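Local coordinates for glutathione S-transferase-like protein (Methylobacillus flagellatus, PDB 4GLT) that binds glutathione and probably acts as a transferase of the glutathione S-transferase type, at residues K24-N29 / V73-D78; R35-V40 / R86-Y91; K44-D49 / D93-V98. All blocks are in the same frame, centred on the assembly; numbering follows the deposited sequence.

Interaction 1. Residues K24-N29 / V73-D78; sequences KLLYSN and VLILPD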
loop_
_atom_site.group_PDB
_atom_site.type_symbol
_atom_site.label_atom_id
_atom_site.label_comp_id
_atom_site.label_asym_id
_atom_site.label_seq_id
_atom_site.Cartn_x
_atom_site.Cartn_y
_atom_site.Cartn_z
ATOM N N LYS A 24 7.291 -11.504 -16.283
ATOM C CA LYS A 24 6.308 -12.429 -15.737
ATOM C C LYS A 24 5.532 -11.787 -14.596
ATOM O O LYS A 24 6.118 -11.153 -13.725
ATOM C CB LYS A 24 6.990 -13.716 -15.258
ATOM C CG LYS A 24 7.679 -14.490 -16.362
ATOM C CD LYS A 24 8.138 -15.853 -15.860
ATOM C CE LYS A 24 8.450 -16.792 -17.010
ATOM N NZ LYS A 24 8.928 -18.119 -16.523
ATOM N N LEU A 25 4.210 -11.942 -14.615
ATOM C CA LEU A 25 3.357 -11.406 -13.558
ATOM C C LEU A 25 2.682 -12.502 -12.754
ATOM O O LEU A 25 1.657 -13.037 -13.176
ATOM C CB LEU A 25 2.273 -10.492 -14.133
ATOM C CG LEU A 25 1.247 -10.180 -13.038
ATOM C CD1 LEU A 25 1.840 -9.244 -11.992
ATOM C CD2 LEU A 25 -0.043 -9.616 -13.611
ATOM N N LEU A 26 3.232 -12.814 -11.590
ATOM C CA LEU A 26 2.619 -13.792 -10.717
ATOM C C LEU A 26 1.285 -13.261 -10.253
ATOM O O LEU A 26 1.184 -12.130 -9.812
ATOM C CB LEU A 26 3.487 -14.045 -9.499
ATOM C CG LEU A 26 4.890 -14.578 -9.726
ATOM C CD1 LEU A 26 5.427 -15.133 -8.431
ATOM C CD2 LEU A 26 4.874 -15.639 -10.776
ATOM N N TYR A 27 0.266 -14.096 -10.314
ATOM C CA TYR A 27 -1.080 -13.690 -9.937
ATOM C C TYR A 27 -1.959 -14.896 -9.611
ATOM O O TYR A 27 -1.659 -16.019 -10.014
ATOM C CB TYR A 27 -1.714 -12.904 -11.079
ATOM C CG TYR A 27 -2.342 -13.799 -12.120
ATOM C CD1 TYR A 27 -3.721 -13.937 -12.202
ATOM C CD2 TYR A 27 -1.554 -14.527 -13.007
ATOM C CE1 TYR A 27 -4.303 -14.760 -13.145
ATOM C CE2 TYR A 27 -2.124 -15.345 -13.959
ATOM C CZ TYR A 27 -3.498 -15.461 -14.020
ATOM O OH TYR A 27 -4.080 -16.275 -14.963
ATOM N N SER A 28 -3.048 -14.644 -8.884
ATOM C CA SER A 28 -4.070 -15.655 -8.602
ATOM C C SER A 28 -5.350 -15.226 -9.298
ATOM O O SER A 28 -5.425 -14.117 -9.817
ATOM C CB SER A 28 -4.328 -15.766 -7.101
ATOM O OG SER A 28 -4.949 -14.585 -6.618
ATOM N N ASN A 29 -6.361 -16.093 -9.294
ATOM C CA ASN A 29 -7.622 -15.794 -9.985
ATOM C C ASN A 29 -8.568 -14.844 -9.250
ATOM O O ASN A 29 -9.490 -14.299 -9.850
ATOM C CB ASN A 29 -8.366 -17.081 -10.332
ATOM C CG ASN A 29 -8.086 -17.561 -11.748
ATOM O OD1 ASN A 29 -7.955 -18.757 -11.989
ATOM N ND2 ASN A 29 -8.003 -16.630 -12.693
ATOM N N VAL A 73 3.363 -10.139 -8.106
ATOM C CA VAL A 73 4.760 -9.805 -8.237
ATOM C C VAL A 73 5.083 -9.725 -9.712
ATOM O O VAL A 73 4.743 -10.628 -10.447
ATOM C CB VAL A 73 5.650 -10.881 -7.667
ATOM C CG1 VAL A 73 7.050 -10.381 -7.572
ATOM C CG2 VAL A 73 5.159 -11.315 -6.342
ATOM N N LEU A 74 5.745 -8.660 -10.149
ATOM C CA LEU A 74 6.267 -8.612 -11.512
ATOM C C LEU A 74 7.745 -8.981 -11.506
ATOM O O LEU A 74 8.575 -8.249 -10.960
ATOM C CB LEU A 74 6.065 -7.231 -12.150
ATOM C CG LEU A 74 6.287 -7.127 -13.668
ATOM C CD1 LEU A 74 5.016 -7.438 -14.450
ATOM C CD2 LEU A 74 6.791 -5.748 -14.042
ATOM N N ILE A 75 8.058 -10.137 -12.088
ATOM C CA ILE A 75 9.439 -10.574 -12.277
ATOM C C ILE A 75 9.938 -10.179 -13.663
ATOM O O ILE A 75 9.466 -10.716 -14.661
ATOM C CB ILE A 75 9.556 -12.098 -12.151
ATOM C CG1 ILE A 75 8.953 -12.557 -10.825
ATOM C CG2 ILE A 75 11.008 -12.535 -12.305
ATOM C CD1 ILE A 75 8.614 -14.028 -10.780
ATOM N N LEU A 76 10.888 -9.245 -13.712
ATOM C CA LEU A 76 11.468 -8.751 -14.966
ATOM C C LEU A 76 12.571 -9.682 -15.487
ATOM O O LEU A 76 13.093 -10.503 -14.739
ATOM C CB LEU A 76 12.021 -7.335 -14.762
ATOM C CG LEU A 76 11.045 -6.292 -14.188
ATOM C CD1 LEU A 76 11.780 -5.022 -13.802
ATOM C CD2 LEU A 76 9.923 -5.958 -15.163
ATOM N N PRO A 77 12.930 -9.555 -16.780
ATOM C CA PRO A 77 13.945 -10.414 -17.411
ATOM C C PRO A 77 15.295 -10.457 -16.680
ATOM O O PRO A 77 16.063 -11.401 -16.878
ATOM C CB PRO A 77 14.114 -9.798 -18.803
ATOM C CG PRO A 77 12.828 -9.097 -19.072
ATOM C CD PRO A 77 12.301 -8.632 -17.742
ATOM N N ASP A 78 15.585 -9.448 -15.858
ATOM C CA ASP A 78 16.787 -9.461 -15.015
ATOM C C ASP A 78 16.639 -10.513 -13.923
ATOM O O ASP A 78 17.617 -10.934 -13.304
ATOM C CB ASP A 78 17.002 -8.109 -14.319
ATOM C CG ASP A 78 16.478 -6.938 -15.121
ATOM O OD1 ASP A 78 16.516 -6.995 -16.369
ATOM O OD2 ASP A 78 16.039 -5.948 -14.493
#
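Val73 opens the pairing with Leu26: its carbonyl O accepts the Leu26 N-H over 2.9 Å on a bent path (140° at the hydrogen), while the return bond from Val73 N to Leu26 O is weak. That same Val73 O is also approached by Leu25, whose CD1 methyl comes to 3.6 Å. Next along, Leu74 sits opposite Leu25 in a non-hydrogen-bonded pair, with the two CA atoms 4.5 Å apart. Its CG stands trans to the backbone N (chi1 -167°), which brings the CD1 methyl of Leu74 to 4.1 Å from Leu25 CB. Ile75 makes the firmer hydrogen-bonded pair, with Lys24: Lys24 N reaches Ile75 O at 2.8 Å almost straight, and Ile75 N reaches Lys24 O at 2.7 Å. On this face the Ile75 side chain extends diagonally to Leu26, where its CD1 rests 3.9 Å from Leu26 CG and about equally far from both leucine methyls. Replacing Leu26 by an alanine is likely to open a gap beside Ile75 CD1 and leave the end of the Ile75 chain free to swing. The Leu26 side chain also comes close to that of Ile71, which binds glutathione. Strand 24-27 bonds on its other edge to strand 49-52, so this antiparallel pair lies at the centre of the mixed sheet of a thioredoxin-like glutathione S-transferase N-terminal domain.

Interaction 2. Residues R35-V40 / R86-Y91; sequences RKVRVV and RVIVEY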
loop_
_atom_site.group_PDB
_atom_site.type_symbol
_atom_site.label_atom_id
_atom_site.label_comp_id
_atom_site.label_asym_id
_atom_site.label_seq_id
_atom_site.Cartn_x
_atom_site.Cartn_y
_atom_site.Cartn_z
ATOM N N ARG A 35 -5.473 -8.102 -10.293
ATOM C CA ARG A 35 -6.340 -7.709 -11.386
ATOM C C ARG A 35 -6.046 -6.279 -11.836
ATOM O O ARG A 35 -6.045 -5.989 -13.032
ATOM C CB ARG A 35 -7.815 -7.862 -10.988
ATOM C CG ARG A 35 -8.771 -7.652 -12.148
ATOM C CD ARG A 35 -10.231 -7.684 -11.724
ATOM N NE ARG A 35 -11.114 -7.652 -12.889
ATOM C CZ ARG A 35 -12.441 -7.637 -12.830
ATOM N NH1 ARG A 35 -13.060 -7.647 -11.661
ATOM N NH2 ARG A 35 -13.143 -7.624 -13.947
ATOM N N LYS A 36 -5.823 -5.388 -10.875
ATOM C CA LYS A 36 -5.481 -4.001 -11.179
ATOM C C LYS A 36 -4.219 -3.988 -12.050
ATOM O O LYS A 36 -4.142 -3.255 -13.045
ATOM C CB LYS A 36 -5.285 -3.194 -9.877
ATOM C CG LYS A 36 -4.916 -1.721 -10.070
ATOM C CD LYS A 36 -4.588 -1.024 -8.743
ATOM C CE LYS A 36 -3.665 -1.891 -7.888
ATOM N NZ LYS A 36 -2.970 -1.129 -6.810
ATOM N N VAL A 37 -3.238 -4.816 -11.682
ATOM C CA VAL A 37 -2.004 -4.950 -12.463
ATOM C C VAL A 37 -2.270 -5.532 -13.857
ATOM O O VAL A 37 -1.788 -5.013 -14.858
ATOM C CB VAL A 37 -0.955 -5.821 -11.731
ATOM C CG1 VAL A 37 0.318 -5.914 -12.546
ATOM C CG2 VAL A 37 -0.645 -5.242 -10.365
ATOM N N ARG A 38 -3.034 -6.618 -13.933
ATOM C CA ARG A 38 -3.313 -7.217 -15.234
ATOM C C ARG A 38 -4.009 -6.206 -16.134
ATOM O O ARG A 38 -3.675 -6.085 -17.313
ATOM C CB ARG A 38 -4.157 -8.477 -15.095
ATOM C CG ARG A 38 -3.487 -9.571 -14.280
ATOM C CD ARG A 38 -4.532 -10.469 -13.640
ATOM N NE ARG A 38 -5.057 -11.472 -14.562
ATOM C CZ ARG A 38 -6.226 -12.087 -14.403
ATOM N NH1 ARG A 38 -6.996 -11.787 -13.365
ATOM N NH2 ARG A 38 -6.633 -12.995 -15.279
ATOM N N VAL A 39 -4.963 -5.465 -15.577
ATOM C CA VAL A 39 -5.734 -4.516 -16.374
ATOM C C VAL A 39 -4.864 -3.389 -16.922
ATOM O O VAL A 39 -5.097 -2.885 -18.030
ATOM C CB VAL A 39 -6.932 -3.922 -15.594
ATOM C CG1 VAL A 39 -7.463 -2.668 -16.290
ATOM C CG2 VAL A 39 -8.054 -4.943 -15.477
ATOM N N VAL A 40 -3.874 -2.975 -16.145
ATOM C CA VAL A 40 -3.018 -1.877 -16.560
ATOM C C VAL A 40 -2.152 -2.395 -17.693
ATOM O O VAL A 40 -1.936 -1.697 -18.683
ATOM C CB VAL A 40 -2.153 -1.365 -15.393
ATOM C CG1 VAL A 40 -0.910 -0.650 -15.903
ATOM C CG2 VAL A 40 -2.973 -0.453 -14.494
ATOM N N ARG A 86 1.026 -1.240 -6.213
ATOM C CA ARG A 86 1.213 0.190 -6.432
ATOM C C ARG A 86 2.532 0.565 -7.105
ATOM O O ARG A 86 2.564 1.439 -7.948
ATOM C CB ARG A 86 0.958 0.987 -5.158
ATOM C CG ARG A 86 -0.482 0.893 -4.719
ATOM C CD ARG A 86 -0.928 2.079 -3.904
ATOM N NE ARG A 86 -0.833 1.813 -2.483
ATOM C CZ ARG A 86 -0.972 2.731 -1.542
ATOM N NH1 ARG A 86 -1.210 3.984 -1.865
ATOM N NH2 ARG A 86 -0.856 2.388 -0.273
ATOM N N VAL A 87 3.610 -0.102 -6.729
ATOM C CA VAL A 87 4.892 0.068 -7.391
ATOM C C VAL A 87 4.828 -0.434 -8.849
ATOM O O VAL A 87 5.218 0.281 -9.781
ATOM C CB VAL A 87 6.001 -0.683 -6.631
ATOM C CG1 VAL A 87 7.366 -0.368 -7.232
ATOM C CG2 VAL A 87 5.949 -0.331 -5.148
ATOM N N ILE A 88 4.323 -1.658 -9.025
ATOM C CA ILE A 88 4.259 -2.336 -10.324
ATOM C C ILE A 88 3.531 -1.529 -11.399
ATOM O O ILE A 88 3.973 -1.437 -12.545
ATOM C CB ILE A 88 3.568 -3.713 -10.182
ATOM C CG1 ILE A 88 4.427 -4.641 -9.313
ATOM C CG2 ILE A 88 3.363 -4.354 -11.548
ATOM C CD1 ILE A 88 3.699 -5.872 -8.827
ATOM N N VAL A 89 2.400 -0.966 -11.011
ATOM C CA VAL A 89 1.593 -0.105 -11.868
ATOM C C VAL A 89 2.257 1.227 -12.258
ATOM O O VAL A 89 1.907 1.826 -13.284
ATOM C CB VAL A 89 0.239 0.188 -11.180
ATOM C CG1 VAL A 89 -0.273 1.569 -11.552
ATOM C CG2 VAL A 89 -0.778 -0.890 -11.526
ATOM N N GLU A 90 3.187 1.724 -11.455
ATOM C CA GLU A 90 3.884 2.943 -11.866
ATOM C C GLU A 90 4.948 2.557 -12.882
ATOM O O GLU A 90 5.117 3.201 -13.912
ATOM C CB GLU A 90 4.496 3.692 -10.681
ATOM C CG GLU A 90 5.035 5.057 -11.069
ATOM C CD GLU A 90 5.278 5.970 -9.883
ATOM O OE1 GLU A 90 5.609 5.464 -8.790
ATOM O OE2 GLU A 90 5.156 7.204 -10.052
ATOM N N TYR A 91 5.645 1.470 -12.589
ATOM C CA TYR A 91 6.602 0.904 -13.523
ATOM C C TYR A 91 6.035 0.684 -14.935
ATOM O O TYR A 91 6.660 1.067 -15.919
ATOM C CB TYR A 91 7.126 -0.410 -12.966
ATOM C CG TYR A 91 8.042 -1.132 -13.908
ATOM C CD1 TYR A 91 9.371 -0.762 -14.027
ATOM C CD2 TYR A 91 7.576 -2.179 -14.683
ATOM C CE1 TYR A 91 10.219 -1.425 -14.887
ATOM C CE2 TYR A 91 8.419 -2.850 -15.545
ATOM C CZ TYR A 91 9.739 -2.464 -15.644
ATOM O OH TYR A 91 10.583 -3.120 -16.508
#
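Val37 and Ile88 meet methyl to methyl, CG1 of Val37 lying 3.6 Å from CG2 of Ile88 with the two side chains at about a right angle. One turn further on, Val40 repeats this with Val89: Val40 CG2 is 3.7 Å from Val89 CG2, again nearly perpendicular. Val89 CG2 also comes within 4.3 Å of Val37 CA. No hydrogen bond crosses between the segments, and small branched side chains fill the interface. At the N-terminal end Lys36 curls toward Arg86, its chain extended as far as CD and then bent (chi3 46°), which carries Lys36 NZ to 3.8 Å from Arg86 CG. The two positive ends stay apart, and each has acidic partners: Lys36 NZ forms salt bridges with Asp120 and Glu116 and a hydrogen bond with Ser85, a glutathione-binding residue, while Arg86 pairs with Asp84 of the second subunit. Further out, helix 176-191 closes over Val40 and Val89 through Ile179 and Leu176 respectively. The segment axes run 9.7 Å apart and diverge by only 4°, in the same N-to-C direction. Two such parallel helices, 32-44 and 85-93, packed side by side between the sheet and the all-helical domain, are the pattern of the thioredoxin-like N-terminal domain of glutathione S-transferases.

Interaction 3. Residues K44-D49 / D93-V98; sequences KRIDVD and DHRTPV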
loop_
_atom_site.group_PDB
_atom_site.type_symbol
_atom_site.label_atom_id
_atom_site.label_comp_id
_atom_site.label_asym_id
_atom_site.label_seq_id
_atom_site.Cartn_x
_atom_site.Cartn_y
_atom_site.Cartn_z
ATOM N N LYS A 44 -1.874 -0.611 -21.298
ATOM C CA LYS A 44 -0.626 -0.123 -21.847
ATOM C C LYS A 44 -0.278 -0.874 -23.122
ATOM O O LYS A 44 0.597 -0.467 -23.864
ATOM C CB LYS A 44 0.510 -0.203 -20.832
ATOM C CG LYS A 44 0.421 0.823 -19.730
ATOM C CD LYS A 44 0.016 2.177 -20.267
ATOM C CE LYS A 44 1.157 2.915 -20.915
ATOM N NZ LYS A 44 1.493 4.162 -20.213
ATOM N N ARG A 45 -0.956 -1.986 -23.362
ATOM C CA ARG A 45 -0.621 -2.817 -24.501
ATOM C C ARG A 45 0.752 -3.395 -24.330
ATOM O O ARG A 45 1.555 -3.369 -25.243
ATOM C CB ARG A 45 -0.613 -1.994 -25.779
ATOM C CG ARG A 45 -1.739 -0.997 -25.909
ATOM C CD ARG A 45 -2.956 -1.631 -26.544
ATOM N NE ARG A 45 -3.767 -0.628 -27.221
ATOM C CZ ARG A 45 -4.720 0.086 -26.634
ATOM N NH1 ARG A 45 -4.992 -0.090 -25.351
ATOM N NH2 ARG A 45 -5.404 0.977 -27.333
ATOM N N ILE A 46 1.030 -3.877 -23.135
ATOM C CA ILE A 46 2.296 -4.511 -22.862
ATOM C C ILE A 46 2.118 -6.018 -22.814
ATOM O O ILE A 46 1.235 -6.521 -22.140
ATOM C CB ILE A 46 2.865 -4.018 -21.529
ATOM C CG1 ILE A 46 3.185 -2.529 -21.631
ATOM C CG2 ILE A 46 4.097 -4.811 -21.154
ATOM C CD1 ILE A 46 3.480 -1.855 -20.317
ATOM N N ASP A 47 2.953 -6.734 -23.553
ATOM C CA ASP A 47 2.908 -8.182 -23.557
ATOM C C ASP A 47 3.583 -8.652 -22.296
ATOM O O ASP A 47 4.711 -8.291 -22.025
ATOM C CB ASP A 47 3.659 -8.713 -24.774
ATOM C CG ASP A 47 3.729 -10.224 -24.817
ATOM O OD1 ASP A 47 3.475 -10.884 -23.799
ATOM O OD2 ASP A 47 4.047 -10.761 -25.885
ATOM N N VAL A 48 2.894 -9.482 -21.534
ATOM C CA VAL A 48 3.427 -9.962 -20.262
ATOM C C VAL A 48 3.053 -11.425 -20.013
ATOM O O VAL A 48 1.895 -11.812 -20.133
ATOM C CB VAL A 48 2.937 -9.079 -19.093
ATOM C CG1 VAL A 48 1.416 -9.099 -19.013
ATOM C CG2 VAL A 48 3.556 -9.526 -17.778
ATOM N N ASP A 49 4.043 -12.239 -19.678
ATOM C CA ASP A 49 3.806 -13.641 -19.358
ATOM C C ASP A 49 3.039 -13.727 -18.042
ATOM O O ASP A 49 3.611 -13.560 -16.971
ATOM C CB ASP A 49 5.138 -14.385 -19.249
ATOM C CG ASP A 49 4.964 -15.883 -19.078
ATOM O OD1 ASP A 49 5.992 -16.589 -19.028
ATOM O OD2 ASP A 49 3.811 -16.359 -18.997
ATOM N N ASP A 93 3.183 1.896 -16.421
ATOM C CA ASP A 93 2.632 3.056 -17.115
ATOM C C ASP A 93 3.738 3.816 -17.838
ATOM O O ASP A 93 3.467 4.599 -18.732
ATOM C CB ASP A 93 1.884 3.984 -16.157
ATOM C CG ASP A 93 1.274 5.193 -16.861
ATOM O OD1 ASP A 93 0.864 5.076 -18.038
ATOM O OD2 ASP A 93 1.199 6.269 -16.234
ATOM N N HIS A 94 4.986 3.560 -17.462
ATOM C CA HIS A 94 6.122 4.273 -18.043
ATOM C C HIS A 94 6.766 3.468 -19.172
ATOM O O HIS A 94 7.679 3.943 -19.834
ATOM C CB HIS A 94 7.162 4.561 -16.959
ATOM C CG HIS A 94 8.317 5.385 -17.433
ATOM N ND1 HIS A 94 9.470 4.827 -17.945
ATOM C CD2 HIS A 94 8.501 6.728 -17.467
ATOM C CE1 HIS A 94 10.312 5.790 -18.276
ATOM N NE2 HIS A 94 9.748 6.953 -17.999
ATOM N N ARG A 95 6.362 2.216 -19.320
ATOM C CA ARG A 95 6.856 1.361 -20.395
ATOM C C ARG A 95 6.455 1.778 -21.815
ATOM O O ARG A 95 7.228 1.637 -22.742
ATOM C CB ARG A 95 6.477 -0.091 -20.144
ATOM C CG ARG A 95 7.615 -0.961 -19.656
ATOM C CD ARG A 95 8.296 -0.375 -18.442
ATOM N NE ARG A 95 9.409 0.491 -18.791
ATOM C CZ ARG A 95 9.962 1.371 -17.961
ATOM N NH1 ARG A 95 9.496 1.517 -16.728
ATOM N NH2 ARG A 95 10.978 2.117 -18.365
ATOM N N THR A 96 5.227 2.243 -21.980
ATOM C CA THR A 96 4.716 2.595 -23.288
ATOM C C THR A 96 3.945 3.897 -23.244
ATOM O O THR A 96 3.456 4.317 -22.211
ATOM C CB THR A 96 3.793 1.519 -23.853
ATOM O OG1 THR A 96 2.436 1.890 -23.624
ATOM C CG2 THR A 96 4.074 0.194 -23.210
ATOM N N PRO A 97 3.817 4.517 -24.398
ATOM C CA PRO A 97 3.207 5.836 -24.521
ATOM C C PRO A 97 1.759 5.731 -24.905
ATOM O O PRO A 97 1.174 6.712 -25.329
ATOM C CB PRO A 97 4.000 6.468 -25.655
ATOM C CG PRO A 97 4.493 5.324 -26.439
ATOM C CD PRO A 97 4.825 4.286 -25.439
ATOM N N VAL A 98 1.191 4.545 -24.783
ATOM C CA VAL A 98 -0.161 4.336 -25.248
ATOM C C VAL A 98 -1.142 5.244 -24.545
ATOM O O VAL A 98 -1.988 5.868 -25.180
ATOM C CB VAL A 98 -0.611 2.940 -24.903
ATOM C CG1 VAL A 98 -0.813 2.847 -23.416
ATOM C CG2 VAL A 98 -1.890 2.627 -25.616
#
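The Arg45 guanidinium carries Val98 on one face: the CG2 methyl of Val98 stands 3.9 Å above the plane, over its centre, and also packs 3.6 Å from Arg45 CG. Chi2 near -88° bends the arginine chain back so that the flat group can lie over this methyl. On the other segment the His94 ring has Arg95 CZ at its edge, in plane, and stacks with His106 of the second subunit, to which Arg95 NH1 is also hydrogen-bonded. Arg95 meets its partner segment with its root alone, CB lying 3.5 Å from Ile46 CD1. Ile46 packs more closely on Thr96, where CG1 of Ile46 and CG2 of Thr96 are tight at 3.3 Å. The Thr96 hydroxyl is used twice: OG1 donates to Lys44 O at 3.0 Å, in the carbonyl plane on a lone pair, and accepts from Val98 N in an ST turn. Opposite in direction, the Lys44 side chain slides past Thr96, kinked at three successive bonds, until NZ reaches Thr96 O (2.8 Å) and Asp93 O. NZ also forms a salt bridge with Asp93 OD1, modelled too short for its length to be trusted. The backbone at Arg45, with positive phi, closes helix 32-44 in a Schellman motif. Lys44 NZ further bonds Ala99 O, while Asp93 OD1 and OD2 accept from Leu101 N and Ile102 N. With three carbonyls and a carboxylate as neighbours for its three N-H groups, the buried ammonium is likely to keep its charge, tying the end of helix 32-44 to the loop after helix 85-93.

How the interactions relate
All three contacts belong to the thioredoxin-like N-terminal domain, and their segments alternate along the chain: 24-29, 35-40 and 44-49 come first, then 73-78, 86-91 and 93-98. Interaction 1 lies in the sheet, interaction 2 between the two helices packed on it, and interaction 3 where those helices end. The centres of interactions 1 and 2 are about 11 Å apart, those of 2 and 3 about 10 Å. Leu74 and Leu76 lie against Tyr91, joining sheet to helix, and Leu25 N is probably bonded to Asp49 O, joining interactions 1 and 3. The contacts join the two halves of the domain, 24-49 and 73-98, and interactions 2 and 3 do so beside the second subunit.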